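Local coordinates for putative TetR-family transcriptional regulator (Bordetella parapertussis 12822, PDB 3CCY), which probably binds cis-regulatory DNA through a helix-turn-helix domain and acts as a transcriptional repressor, as is usual in the TetR family, at residues T18-A23 against R63-T68; D39-C44 against S49-Y54; T104-H109 against W169-Y174; A24-R29 against S33-G38. One frame throughout, in Å; residues are numbered along the deposited sequence.

Contact 1. Residues T18-A23 against R63-T68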
loop_
_atom_site.group_PDB
_atom_site.type_symbol
_atom_site.label_atom_id
_atom_site.label_comp_id
_atom_site.label_asym_id
_atom_site.label_seq_id
_atom_site.Cartn_x
_atom_site.Cartn_y
_atom_site.Cartn_z
ATOM N N THR A 18 7.215 -22.282 14.752
ATOM C CA THR A 18 8.377 -21.448 15.051
ATOM C C THR A 18 9.058 -21.036 13.745
ATOM O O THR A 18 9.405 -19.869 13.562
ATOM C CB THR A 18 9.383 -22.164 15.975
ATOM O OG1 THR A 18 8.674 -22.827 17.028
ATOM C CG2 THR A 18 10.379 -21.169 16.576
ATOM N N ILE A 19 9.234 -22.003 12.844
ATOM C CA ILE A 19 9.772 -21.751 11.506
ATOM C C ILE A 19 8.909 -20.703 10.804
ATOM O O ILE A 19 9.416 -19.669 10.374
ATOM C CB ILE A 19 9.852 -23.056 10.663
ATOM C CG1 ILE A 19 10.726 -24.096 11.374
ATOM C CG2 ILE A 19 10.393 -22.768 9.260
ATOM C CD1 ILE A 19 10.322 -25.520 11.097
ATOM N N ILE A 20 7.608 -20.974 10.729
ATOM C CA ILE A 20 6.630 -20.060 10.147
ATOM C C ILE A 20 6.690 -18.677 10.800
ATOM O O ILE A 20 6.722 -17.666 10.101
ATOM C CB ILE A 20 5.183 -20.642 10.232
ATOM C CG1 ILE A 20 5.035 -21.874 9.332
ATOM C CG2 ILE A 20 4.140 -19.588 9.859
ATOM C CD1 ILE A 20 4.952 -21.550 7.841
ATOM N N GLU A 21 6.716 -18.654 12.137
ATOM C CA GLU A 21 6.768 -17.421 12.930
ATOM C C GLU A 21 8.034 -16.622 12.625
ATOM O O GLU A 21 7.977 -15.410 12.397
ATOM C CB GLU A 21 6.720 -17.760 14.431
ATOM C CG GLU A 21 6.366 -16.588 15.375
ATOM C CD GLU A 21 6.201 -17.025 16.850
ATOM O OE1 GLU A 21 5.494 -16.306 17.604
ATOM O OE2 GLU A 21 6.768 -18.077 17.255
ATOM N N ARG A 22 9.171 -17.317 12.609
ATOM C CA ARG A 22 10.471 -16.675 12.436
ATOM C C ARG A 22 10.697 -16.222 10.981
ATOM O O ARG A 22 11.253 -15.143 10.744
ATOM C CB ARG A 22 11.600 -17.588 12.948
ATOM C CG ARG A 22 12.551 -16.897 13.920
ATOM C CD ARG A 22 12.143 -17.086 15.386
ATOM N NE ARG A 22 12.984 -18.085 16.060
ATOM C CZ ARG A 22 12.873 -18.450 17.339
ATOM N NH1 ARG A 22 11.946 -17.907 18.125
ATOM N NH2 ARG A 22 13.691 -19.367 17.833
ATOM N N ALA A 23 10.244 -17.040 10.026
ATOM C CA ALA A 23 10.265 -16.698 8.597
ATOM C C ALA A 23 9.399 -15.483 8.271
ATOM O O ALA A 23 9.819 -14.596 7.516
ATOM C CB ALA A 23 9.804 -17.875 7.768
ATOM N N ARG A 63 4.042 -20.299 1.083
ATOM C CA ARG A 63 2.712 -20.690 0.635
ATOM C C ARG A 63 1.846 -21.047 1.839
ATOM O O ARG A 63 0.703 -20.600 1.930
ATOM C CB ARG A 63 2.777 -21.842 -0.384
ATOM C CG ARG A 63 1.409 -22.295 -0.925
ATOM C CD ARG A 63 1.505 -23.551 -1.792
ATOM N NE ARG A 63 2.042 -24.712 -1.075
ATOM C CZ ARG A 63 3.193 -25.333 -1.362
ATOM N NH1 ARG A 63 3.571 -26.385 -0.645
ATOM N NH2 ARG A 63 3.971 -24.919 -2.359
ATOM N N ASP A 64 2.413 -21.813 2.769
ATOM C CA ASP A 64 1.710 -22.201 3.994
ATOM C C ASP A 64 1.291 -21.014 4.874
ATOM O O ASP A 64 0.115 -20.911 5.256
ATOM C CB ASP A 64 2.531 -23.244 4.772
ATOM C CG ASP A 64 1.871 -23.673 6.074
ATOM O OD1 ASP A 64 1.382 -24.819 6.136
ATOM O OD2 ASP A 64 1.853 -22.875 7.043
HETATM N N MSE A 65 2.202 -20.089 5.172
HETATM C CA MSE A 65 1.816 -18.951 6.032
HETATM C C MSE A 65 0.789 -18.019 5.384
HETATM O O MSE A 65 -0.023 -17.402 6.077
HETATM C CB MSE A 65 3.030 -18.139 6.501
HETATM C CG MSE A 65 3.487 -17.098 5.518
HETATM SE SE MSE A 65 4.994 -16.031 6.084
HETATM C CE MSE A 65 6.256 -17.400 6.559
ATOM N N LEU A 66 0.847 -17.897 4.066
ATOM C CA LEU A 66 -0.115 -17.094 3.350
ATOM C C LEU A 66 -1.476 -17.780 3.331
ATOM O O LEU A 66 -2.503 -17.143 3.489
ATOM C CB LEU A 66 0.384 -16.824 1.933
ATOM C CG LEU A 66 1.599 -15.886 1.850
ATOM C CD1 LEU A 66 1.778 -15.351 0.437
ATOM C CD2 LEU A 66 1.464 -14.722 2.840
ATOM N N THR A 67 -1.459 -19.091 3.154
ATOM C CA THR A 67 -2.698 -19.860 3.063
ATOM C C THR A 67 -3.451 -19.855 4.395
ATOM O O THR A 67 -4.659 -19.590 4.440
ATOM C CB THR A 67 -2.421 -21.302 2.589
ATOM O OG1 THR A 67 -1.872 -21.261 1.266
ATOM C CG2 THR A 67 -3.685 -22.127 2.559
ATOM N N THR A 68 -2.742 -20.134 5.480
ATOM C CA THR A 68 -3.402 -20.200 6.762
ATOM C C THR A 68 -3.882 -18.806 7.156
ATOM O O THR A 68 -4.938 -18.661 7.752
ATOM C CB THR A 68 -2.537 -20.856 7.868
ATOM O OG1 THR A 68 -1.540 -19.933 8.325
ATOM C CG2 THR A 68 -1.883 -22.150 7.360
#

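Contact 2. Residues D39-C44 against S49-Y54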
loop_
_atom_site.group_PDB
_atom_site.type_symbol
_atom_site.label_atom_id
_atom_site.label_comp_id
_atom_site.label_asym_id
_atom_site.label_seq_id
_atom_site.Cartn_x
_atom_site.Cartn_y
_atom_site.Cartn_z
ATOM N N ASP A 39 19.299 -18.447 6.530
ATOM C CA ASP A 39 18.860 -17.397 7.464
ATOM C C ASP A 39 17.787 -17.901 8.441
ATOM O O ASP A 39 17.865 -17.646 9.646
ATOM C CB ASP A 39 18.306 -16.192 6.690
ATOM C CG ASP A 39 19.378 -15.425 5.932
ATOM O OD1 ASP A 39 20.551 -15.445 6.356
ATOM O OD2 ASP A 39 19.038 -14.779 4.915
ATOM N N ILE A 40 16.789 -18.615 7.907
ATOM C CA ILE A 40 15.725 -19.227 8.714
ATOM C C ILE A 40 16.280 -20.319 9.645
ATOM O O ILE A 40 15.870 -20.298 10.865
ATOM C CB ILE A 40 14.591 -19.772 7.807
ATOM C CG1 ILE A 40 13.968 -18.623 6.954
ATOM C CG2 ILE A 40 13.476 -20.495 8.665
ATOM C CD1 ILE A 40 13.349 -19.185 5.615
ATOM N N ALA A 41 17.137 -21.203 9.081
ATOM C CA ALA A 41 17.680 -22.297 9.858
ATOM C C ALA A 41 18.280 -21.796 11.167
ATOM O O ALA A 41 17.966 -22.331 12.254
ATOM C CB ALA A 41 18.701 -23.091 9.005
ATOM N N ARG A 42 19.090 -20.711 11.048
ATOM C CA ARG A 42 19.801 -20.141 12.188
ATOM C C ARG A 42 18.987 -19.121 13.002
ATOM O O ARG A 42 19.411 -18.726 14.090
ATOM C CB ARG A 42 21.136 -19.546 11.739
ATOM C CG ARG A 42 22.180 -20.593 11.283
ATOM C CD ARG A 42 23.278 -19.952 10.434
ATOM N NE ARG A 42 22.726 -19.083 9.385
ATOM C CZ ARG A 42 22.571 -17.759 9.489
ATOM N NH1 ARG A 42 22.937 -17.118 10.595
ATOM N NH2 ARG A 42 22.052 -17.070 8.478
ATOM N N ALA A 43 17.825 -18.701 12.494
ATOM C CA ALA A 43 16.925 -17.865 13.291
ATOM C C ALA A 43 16.169 -18.714 14.314
ATOM O O ALA A 43 15.821 -18.233 15.397
ATOM C CB ALA A 43 15.953 -17.092 12.410
ATOM N N CYS A 44 15.923 -19.977 13.964
ATOM C CA CYS A 44 15.332 -20.938 14.888
ATOM C C CYS A 44 16.450 -21.618 15.663
ATOM O O CYS A 44 16.253 -22.683 16.262
ATOM C CB CYS A 44 14.506 -21.970 14.124
ATOM S SG CYS A 44 13.216 -21.230 13.093
ATOM N N SER A 49 19.239 -28.690 7.813
ATOM C CA SER A 49 18.599 -29.997 7.590
ATOM C C SER A 49 17.154 -30.039 8.135
ATOM O O SER A 49 16.241 -30.456 7.371
ATOM C CB SER A 49 19.434 -31.120 8.232
ATOM O OG SER A 49 20.831 -30.895 8.065
ATOM N N ARG A 50 17.063 -29.646 9.449
ATOM C CA ARG A 50 15.825 -29.842 10.199
ATOM C C ARG A 50 14.614 -29.049 9.679
ATOM O O ARG A 50 13.474 -29.339 10.049
ATOM C CB ARG A 50 16.065 -29.570 11.687
ATOM C CG ARG A 50 17.107 -30.495 12.317
ATOM C CD ARG A 50 17.009 -30.541 13.841
ATOM N NE ARG A 50 15.749 -31.139 14.299
ATOM C CZ ARG A 50 14.694 -30.445 14.732
ATOM N NH1 ARG A 50 13.593 -31.081 15.122
ATOM N NH2 ARG A 50 14.735 -29.117 14.777
ATOM N N LEU A 51 14.858 -28.060 8.820
ATOM C CA LEU A 51 13.765 -27.316 8.176
ATOM C C LEU A 51 12.986 -28.169 7.186
ATOM O O LEU A 51 11.760 -28.051 7.085
ATOM C CB LEU A 51 14.291 -26.078 7.452
ATOM C CG LEU A 51 14.121 -24.727 8.138
ATOM C CD1 LEU A 51 15.042 -24.617 9.344
ATOM C CD2 LEU A 51 14.413 -23.637 7.132
ATOM N N TYR A 52 13.698 -29.044 6.487
ATOM C CA TYR A 52 13.105 -29.839 5.428
ATOM C C TYR A 52 12.324 -31.007 5.946
ATOM O O TYR A 52 11.658 -31.675 5.195
ATOM C CB TYR A 52 14.142 -30.290 4.424
ATOM C CG TYR A 52 14.816 -29.165 3.711
ATOM C CD1 TYR A 52 15.884 -28.544 4.248
ATOM C CD2 TYR A 52 14.374 -28.732 2.492
ATOM C CE1 TYR A 52 16.488 -27.525 3.601
ATOM C CE2 TYR A 52 14.973 -27.715 1.852
ATOM C CZ TYR A 52 16.028 -27.119 2.409
ATOM O OH TYR A 52 16.630 -26.099 1.769
ATOM N N HIS A 53 12.403 -31.227 7.244
ATOM C CA HIS A 53 11.577 -32.192 7.974
ATOM C C HIS A 53 10.116 -31.730 7.986
ATOM O O HIS A 53 9.202 -32.543 8.143
ATOM C CB HIS A 53 12.107 -32.356 9.408
ATOM C CG HIS A 53 11.557 -33.546 10.138
ATOM N ND1 HIS A 53 12.205 -34.766 10.173
ATOM C CD2 HIS A 53 10.436 -33.696 10.886
ATOM C CE1 HIS A 53 11.497 -35.618 10.896
ATOM N NE2 HIS A 53 10.421 -34.992 11.342
ATOM N N TYR A 54 9.908 -30.426 7.795
ATOM C CA TYR A 54 8.568 -29.832 7.824
ATOM C C TYR A 54 8.175 -29.163 6.512
ATOM O O TYR A 54 6.984 -29.075 6.197
ATOM C CB TYR A 54 8.449 -28.832 8.980
ATOM C CG TYR A 54 8.993 -29.353 10.290
ATOM C CD1 TYR A 54 8.217 -30.167 11.121
ATOM C CD2 TYR A 54 10.289 -29.045 10.694
ATOM C CE1 TYR A 54 8.721 -30.653 12.325
ATOM C CE2 TYR A 54 10.805 -29.529 11.894
ATOM C CZ TYR A 54 10.017 -30.331 12.703
ATOM O OH TYR A 54 10.536 -30.808 13.890
#

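Contact 3. Residues T104-H109 against W169-Y174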
loop_
_atom_site.group_PDB
_atom_site.type_symbol
_atom_site.label_atom_id
_atom_site.label_comp_id
_atom_site.label_asym_id
_atom_site.label_seq_id
_atom_site.Cartn_x
_atom_site.Cartn_y
_atom_site.Cartn_z
ATOM N N THR A 104 -2.489 -8.149 15.981
ATOM C CA THR A 104 -2.033 -9.440 16.487
ATOM C C THR A 104 -1.021 -10.095 15.549
ATOM O O THR A 104 -0.020 -10.601 16.009
ATOM C CB THR A 104 -3.209 -10.384 16.844
ATOM O OG1 THR A 104 -4.016 -10.590 15.700
ATOM C CG2 THR A 104 -4.081 -9.755 17.896
ATOM N N SER A 105 -1.262 -10.009 14.244
ATOM C CA SER A 105 -0.533 -10.781 13.232
ATOM C C SER A 105 0.154 -9.905 12.189
ATOM O O SER A 105 0.100 -10.214 10.997
ATOM C CB SER A 105 -1.502 -11.734 12.510
ATOM O OG SER A 105 -1.721 -12.902 13.270
ATOM N N ARG A 106 0.809 -8.837 12.634
ATOM C CA ARG A 106 1.405 -7.851 11.726
ATOM C C ARG A 106 2.313 -8.476 10.644
ATOM O O ARG A 106 2.137 -8.218 9.437
ATOM C CB ARG A 106 2.184 -6.781 12.503
ATOM C CG ARG A 106 2.601 -5.628 11.572
ATOM C CD ARG A 106 3.425 -4.517 12.236
ATOM N NE ARG A 106 3.734 -3.513 11.209
ATOM C CZ ARG A 106 4.770 -3.606 10.379
ATOM N NH1 ARG A 106 5.623 -4.621 10.481
ATOM N NH2 ARG A 106 4.968 -2.684 9.451
ATOM N N ASP A 107 3.283 -9.282 11.083
ATOM C CA ASP A 107 4.218 -9.923 10.168
ATOM C C ASP A 107 3.544 -10.704 9.040
ATOM O O ASP A 107 3.874 -10.508 7.877
ATOM C CB ASP A 107 5.153 -10.863 10.932
ATOM C CG ASP A 107 6.159 -10.124 11.771
ATOM O OD1 ASP A 107 6.393 -8.918 11.513
ATOM O OD2 ASP A 107 6.714 -10.755 12.697
ATOM N N ARG A 108 2.657 -11.635 9.401
ATOM C CA ARG A 108 1.952 -12.458 8.404
ATOM C C ARG A 108 1.045 -11.574 7.530
ATOM O O ARG A 108 0.905 -11.814 6.342
ATOM C CB ARG A 108 1.159 -13.601 9.073
ATOM C CG ARG A 108 2.000 -14.843 9.536
ATOM C CD ARG A 108 1.073 -15.857 10.208
ATOM N NE ARG A 108 1.716 -16.991 10.900
ATOM C CZ ARG A 108 2.424 -16.908 12.034
ATOM N NH1 ARG A 108 2.944 -17.998 12.580
ATOM N NH2 ARG A 108 2.644 -15.741 12.619
ATOM N N HIS A 109 0.476 -10.525 8.125
ATOM C CA HIS A 109 -0.334 -9.522 7.398
ATOM C C HIS A 109 0.507 -8.798 6.332
ATOM O O HIS A 109 0.187 -8.803 5.140
ATOM C CB HIS A 109 -0.885 -8.523 8.421
ATOM C CG HIS A 109 -2.092 -7.757 7.974
ATOM N ND1 HIS A 109 -2.006 -6.526 7.349
ATOM C CD2 HIS A 109 -3.418 -8.023 8.112
ATOM C CE1 HIS A 109 -3.230 -6.076 7.112
ATOM N NE2 HIS A 109 -4.105 -6.960 7.573
ATOM N N TRP A 169 -2.820 0.177 3.630
ATOM C CA TRP A 169 -1.623 1.037 3.721
ATOM C C TRP A 169 -1.106 1.237 5.140
ATOM O O TRP A 169 0.010 1.723 5.322
ATOM C CB TRP A 169 -1.894 2.430 3.091
ATOM C CG TRP A 169 -0.685 3.263 2.791
ATOM C CD1 TRP A 169 -0.359 4.496 3.323
ATOM C CD2 TRP A 169 0.365 2.915 1.919
ATOM N NE1 TRP A 169 0.827 4.927 2.799
ATOM C CE2 TRP A 169 1.291 3.973 1.931
ATOM C CE3 TRP A 169 0.611 1.801 1.108
ATOM C CZ2 TRP A 169 2.453 3.957 1.164
ATOM C CZ3 TRP A 169 1.766 1.800 0.329
ATOM C CH2 TRP A 169 2.671 2.856 0.378
ATOM N N THR A 170 -1.904 0.850 6.130
ATOM C CA THR A 170 -1.566 1.048 7.551
ATOM C C THR A 170 -0.231 0.444 7.970
ATOM O O THR A 170 0.462 0.981 8.816
ATOM C CB THR A 170 -2.694 0.561 8.509
ATOM O OG1 THR A 170 -3.075 -0.783 8.195
ATOM C CG2 THR A 170 -3.949 1.511 8.366
ATOM N N TYR A 171 0.136 -0.661 7.358
ATOM C CA TYR A 171 1.406 -1.298 7.708
ATOM C C TYR A 171 2.584 -0.341 7.524
ATOM O O TYR A 171 3.616 -0.487 8.185
ATOM C CB TYR A 171 1.598 -2.619 6.950
ATOM C CG TYR A 171 2.117 -2.502 5.537
ATOM C CD1 TYR A 171 3.487 -2.595 5.265
ATOM C CD2 TYR A 171 1.253 -2.344 4.469
ATOM C CE1 TYR A 171 3.965 -2.483 3.972
ATOM C CE2 TYR A 171 1.739 -2.221 3.160
ATOM C CZ TYR A 171 3.066 -2.306 2.934
ATOM O OH TYR A 171 3.505 -2.187 1.643
ATOM N N THR A 172 2.439 0.644 6.643
ATOM C CA THR A 172 3.573 1.545 6.371
ATOM C C THR A 172 3.751 2.632 7.438
ATOM O O THR A 172 4.797 3.287 7.472
ATOM C CB THR A 172 3.468 2.266 4.991
ATOM O OG1 THR A 172 2.337 3.177 4.985
ATOM C CG2 THR A 172 3.308 1.245 3.866
ATOM N N TRP A 173 2.733 2.875 8.258
ATOM C CA TRP A 173 2.767 4.071 9.136
ATOM C C TRP A 173 2.208 3.834 10.541
ATOM O O TRP A 173 2.613 4.505 11.514
ATOM C CB TRP A 173 1.999 5.233 8.480
ATOM C CG TRP A 173 0.474 5.025 8.287
ATOM C CD1 TRP A 173 -0.177 4.541 7.159
ATOM C CD2 TRP A 173 -0.555 5.350 9.229
ATOM N NE1 TRP A 173 -1.549 4.528 7.370
ATOM C CE2 TRP A 173 -1.804 5.037 8.621
ATOM C CE3 TRP A 173 -0.546 5.883 10.544
ATOM C CZ2 TRP A 173 -3.012 5.216 9.280
ATOM C CZ3 TRP A 173 -1.760 6.060 11.194
ATOM C CH2 TRP A 173 -2.975 5.735 10.547
ATOM N N TYR A 174 1.258 2.913 10.642
ATOM C CA TYR A 174 0.471 2.759 11.884
ATOM C C TYR A 174 1.091 1.797 12.877
ATOM O O TYR A 174 1.487 0.686 12.518
ATOM C CB TYR A 174 -0.959 2.327 11.563
ATOM C CG TYR A 174 -1.772 1.997 12.783
ATOM C CD1 TYR A 174 -2.155 2.996 13.668
ATOM C CD2 TYR A 174 -2.140 0.660 13.061
ATOM C CE1 TYR A 174 -2.908 2.710 14.823
ATOM C CE2 TYR A 174 -2.858 0.342 14.214
ATOM C CZ TYR A 174 -3.248 1.380 15.082
ATOM O OH TYR A 174 -3.958 1.080 16.211
#

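Contact 4. Residues A24-R29 against S33-G38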
loop_
_atom_site.group_PDB
_atom_site.type_symbol
_atom_site.label_atom_id
_atom_site.label_comp_id
_atom_site.label_asym_id
_atom_site.label_seq_id
_atom_site.Cartn_x
_atom_site.Cartn_y
_atom_site.Cartn_z
ATOM N N ALA A 24 8.188 -15.464 8.822
ATOM C CA ALA A 24 7.275 -14.332 8.638
ATOM C C ALA A 24 7.963 -13.032 9.035
ATOM O O ALA A 24 7.924 -12.056 8.290
ATOM C CB ALA A 24 6.003 -14.541 9.436
ATOM N N ALA A 25 8.622 -13.028 10.191
ATOM C CA ALA A 25 9.332 -11.832 10.643
ATOM C C ALA A 25 10.413 -11.362 9.652
ATOM O O ALA A 25 10.505 -10.177 9.339
ATOM C CB ALA A 25 9.907 -12.034 12.039
HETATM N N MSE A 26 11.209 -12.286 9.127
HETATM C CA MSE A 26 12.248 -11.902 8.173
HETATM C C MSE A 26 11.720 -11.454 6.810
HETATM O O MSE A 26 12.181 -10.442 6.272
HETATM C CB MSE A 26 13.277 -13.007 8.028
HETATM C CG MSE A 26 14.303 -12.969 9.146
HETATM SE SE MSE A 26 15.629 -14.355 9.025
HETATM C CE MSE A 26 14.510 -15.857 9.569
ATOM N N PHE A 27 10.750 -12.194 6.266
ATOM C CA PHE A 27 10.116 -11.836 4.994
ATOM C C PHE A 27 9.503 -10.433 5.046
ATOM O O PHE A 27 9.389 -9.758 4.012
ATOM C CB PHE A 27 9.008 -12.832 4.619
ATOM C CG PHE A 27 9.486 -14.238 4.304
ATOM C CD1 PHE A 27 10.823 -14.520 4.053
ATOM C CD2 PHE A 27 8.559 -15.271 4.209
ATOM C CE1 PHE A 27 11.235 -15.818 3.753
ATOM C CE2 PHE A 27 8.956 -16.567 3.908
ATOM C CZ PHE A 27 10.302 -16.841 3.679
ATOM N N ALA A 28 9.070 -10.027 6.244
ATOM C CA ALA A 28 8.418 -8.726 6.463
ATOM C C ALA A 28 9.388 -7.558 6.719
ATOM O O ALA A 28 9.034 -6.415 6.432
ATOM C CB ALA A 28 7.357 -8.817 7.578
ATOM N N ARG A 29 10.589 -7.824 7.253
ATOM C CA ARG A 29 11.635 -6.781 7.324
ATOM C C ARG A 29 12.359 -6.656 5.975
ATOM O O ARG A 29 12.073 -5.731 5.212
ATOM C CB ARG A 29 12.673 -7.017 8.438
ATOM C CG ARG A 29 12.168 -7.534 9.776
ATOM C CD ARG A 29 11.237 -6.556 10.489
ATOM N NE ARG A 29 10.624 -7.183 11.664
ATOM C CZ ARG A 29 9.520 -7.929 11.632
ATOM N NH1 ARG A 29 8.885 -8.142 10.484
ATOM N NH2 ARG A 29 9.041 -8.461 12.755
ATOM N N SER A 33 13.120 -12.544 -1.242
ATOM C CA SER A 33 14.367 -12.847 -1.968
ATOM C C SER A 33 15.603 -12.556 -1.125
ATOM O O SER A 33 16.638 -13.197 -1.296
ATOM C CB SER A 33 14.443 -12.080 -3.290
ATOM O OG SER A 33 14.432 -10.683 -3.061
ATOM N N GLU A 34 15.478 -11.592 -0.213
ATOM C CA GLU A 34 16.556 -11.221 0.701
ATOM C C GLU A 34 16.820 -12.286 1.774
ATOM O O GLU A 34 17.961 -12.475 2.199
ATOM C CB GLU A 34 16.253 -9.865 1.349
ATOM C CG GLU A 34 16.490 -8.661 0.433
ATOM C CD GLU A 34 17.952 -8.197 0.419
ATOM O OE1 GLU A 34 18.727 -8.639 -0.468
ATOM O OE2 GLU A 34 18.326 -7.390 1.305
ATOM N N THR A 35 15.760 -12.982 2.186
ATOM C CA THR A 35 15.813 -14.010 3.236
ATOM C C THR A 35 16.072 -15.395 2.633
ATOM O O THR A 35 15.315 -15.858 1.785
ATOM C CB THR A 35 14.473 -14.052 4.034
ATOM O OG1 THR A 35 14.137 -12.738 4.493
ATOM C CG2 THR A 35 14.553 -15.010 5.222
ATOM N N SER A 36 17.139 -16.058 3.074
ATOM C CA SER A 36 17.443 -17.403 2.592
ATOM C C SER A 36 16.979 -18.476 3.580
ATOM O O SER A 36 16.627 -18.176 4.719
ATOM C CB SER A 36 18.944 -17.548 2.301
ATOM O OG SER A 36 19.707 -17.482 3.495
ATOM N N ILE A 37 16.981 -19.726 3.125
ATOM C CA ILE A 37 16.682 -20.891 3.960
ATOM C C ILE A 37 17.704 -21.030 5.095
ATOM O O ILE A 37 17.359 -21.457 6.198
ATOM C CB ILE A 37 16.645 -22.187 3.097
ATOM C CG1 ILE A 37 15.703 -21.954 1.849
ATOM C CG2 ILE A 37 16.170 -23.442 3.958
ATOM C CD1 ILE A 37 16.427 -22.549 0.524
ATOM N N GLY A 38 18.956 -20.669 4.811
ATOM C CA GLY A 38 20.015 -20.649 5.819
ATOM C C GLY A 38 19.724 -19.648 6.924
ATOM O O GLY A 38 19.888 -19.962 8.107
#

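Contact 1. Residues T18-A23 against R63-T68
Arg-63 O, just before the Asp-64 and Met-65 that meet Ile-20 across the contact, is gripped by both donors of Thr-67: OG1 at 2.7 Å and the backbone N at 2.9 Å, from opposite faces of its plane. In the TetR-type DNA-binding domain, this turn of helix 58-81 lies against helix 15-29, which precedes the helix-turn-helix motif; the two axes cross at 90° and come within 10.4 Å. Such a crossing confines the packing to a small patch, which one branched and one long, flexible side chain can fill. Ile-20 does so with both branches. Its CG2 meets Met-65 CB at 3.8 Å, while CD1 ends 3.5 Å from Asp-64 OD2, the two side chains crossing nearly at right angles. The aspartate's other oxygen, OD1, makes a long, weak ion pair with Arg-16, and Val-61 and Phe-55 also touch Ile-20. Met-65, deposited as selenomethionine, runs past Ile-20 in the opposite direction and bends at its last torsion (chi3 53°). Ala-23, short enough to let the long side chain lie beside helix 15-29, takes that end: its CB lies 3.8 Å from Met-65 CE, which also rests 3.6 Å from Ile-20 O.

Contact 2. Residues D39-C44 against S49-Y54
Leu-51 spreads its forked end over Ile-40 and Ala-41, one methyl to each. CD2 lies 3.6 Å from Ile-40 CG2, and this isoleucine and leucine cross at about a right angle. CD1 settles instead against the backbone of the next residue, 3.6 Å from Ala-41 CA, with Ala-41 CB slightly farther at 4.0 Å; alanine suits this place because its short side chain lets the leucine come down on the main chain. The fork is set by a chi1 of -102°, well off the usual staggered value. Both segments belong to the predicted helix-turn-helix motif, and the contact joins helix 37-43 to the segment after the turn, which in TetR relatives forms the recognition helix and here probably does the same. Residues 49-53 have helical torsions, yet the bonds seen there span three residues, as in Tyr-52 N to Ser-49 O. Ile-37 also touches Leu-51, and Thr-35 packs on Ile-40, so the apolar seam continues past the two segments. On another side of the helix, charge takes over: Arg-42 NH2 forms a salt bridge with Asp-39 OD1 at 3.1 Å, the oxygen lying in the guanidinium plane at its edge.

Contact 3. Residues T104-H109 against W169-Y174
Arg-106 stretches across to the backbone of Tyr-171 and gives it a single hydrogen bond, NH2 to Tyr-171 O at 2.9 Å. The N-H...O angle of 146° makes it a bent bond; the oxygen lies nearly in the guanidinium plane, whereas the donor is tilted somewhat from the carbonyl plane. With CG anti to the backbone N (chi1 -170°) and the chain extended as far as NE, the arginine has the length to bridge backbones whose nearest CA atoms, those of Arg-106 and Tyr-171, are 7.7 Å apart. Its NE bonds to Tyr-102 OH, which also bonds to Tyr-174 O, so the guanidinium is held at two points. This is the C-terminal domain, which in TetR relatives carries the ligand pocket and the dimer interface; here helix 87-115 is tied to the loop after helix 153-168. Apart from that bond the two segments meet loosely: the nearest side-chain approach, Arg-106 NH2 to Tyr-171 CB, is 4.2 Å, and both residues are partly exposed. The tyrosine ring is the tightly packed part: Thr-172 CG2 sits 3.6 Å above the middle of one face, and Val-110 and Thr-114 of helix 87-115 also touch the side chain. Thr-172 OG1 in turn donates to Trp-169 O at 2.8 Å, while Trp-169 and Trp-173 pack on Gly-165 and Met-161 of the second subunit.

Contact 4. Residues A24-R29 against S33-G38
Thr-35 packs against Met-26 and Phe-27, where the helix-turn-helix domain's leading helix, 15-29, meets the link into helix 37-43. Starting from its backbone, CB comes first to the rim of the phenylalanine, 3.7 Å from Phe-27 CD1 and in the ring plane, so the ring presents an edge to the threonine. At CB the chain divides. OG1 turns toward the helix and stops 3.6 Å from Met-26 CB; its hydrogen bond goes outside the two segments, to Gly-31 O, which satisfies the hydroxyl in buried surroundings. The methyl CG2, placed anti to the backbone N, reaches between the two side chains, 3.7 Å from Met-26 CB, the same distance from Phe-27 CE1, and 4.0 Å from Met-26 SE. A beta-branched residue with one polar and one apolar arm fits both demands of this site. Met-26, a selenomethionine, bends at its last torsion (chi3 -73°), and its side chain also touches Ile-40 and Ala-43 of helix 37-43. The phenylalanine ring meets that of Tyr-32, their planes at about 55°, and Val-111 packs on it as well. Farther out, Ser-33 OG is hydrogen-bonded to Ser-33 OG of the second subunit. Helix 37-43 then begins with Ser-36 as N-cap, in a capping box: its OG caps Asp-39 N, and Asp-39 OD2 accepts a hydrogen bond from Ser-36 N in return.

Contacts 1, 2 and 4 build one DNA-binding domain, their centres about 11 to 12 Å apart, around helix 15-29. Met-65 CE joins contacts 1 and 4, lying 3.9 Å from Phe-27 CE2. Arg-22 NE, probably hydrogen-bonded to Ala-43 O at 2.9 Å, ties contact 1 to contact 2, and Met-26 CE sits 3.4 Å from Ala-43 CB between contacts 4 and 2. Contact 3 belongs to the C-terminal domain, its centre about 25 Å from that of contact 2, in the predicted helix-turn-helix motif. Its helix nevertheless reaches the first domain: Asp-107 OD1 forms a 2.8 Å salt bridge with Arg-29 NH1 of contact 4, and Arg-108 packs on Ile-20 of contact 1.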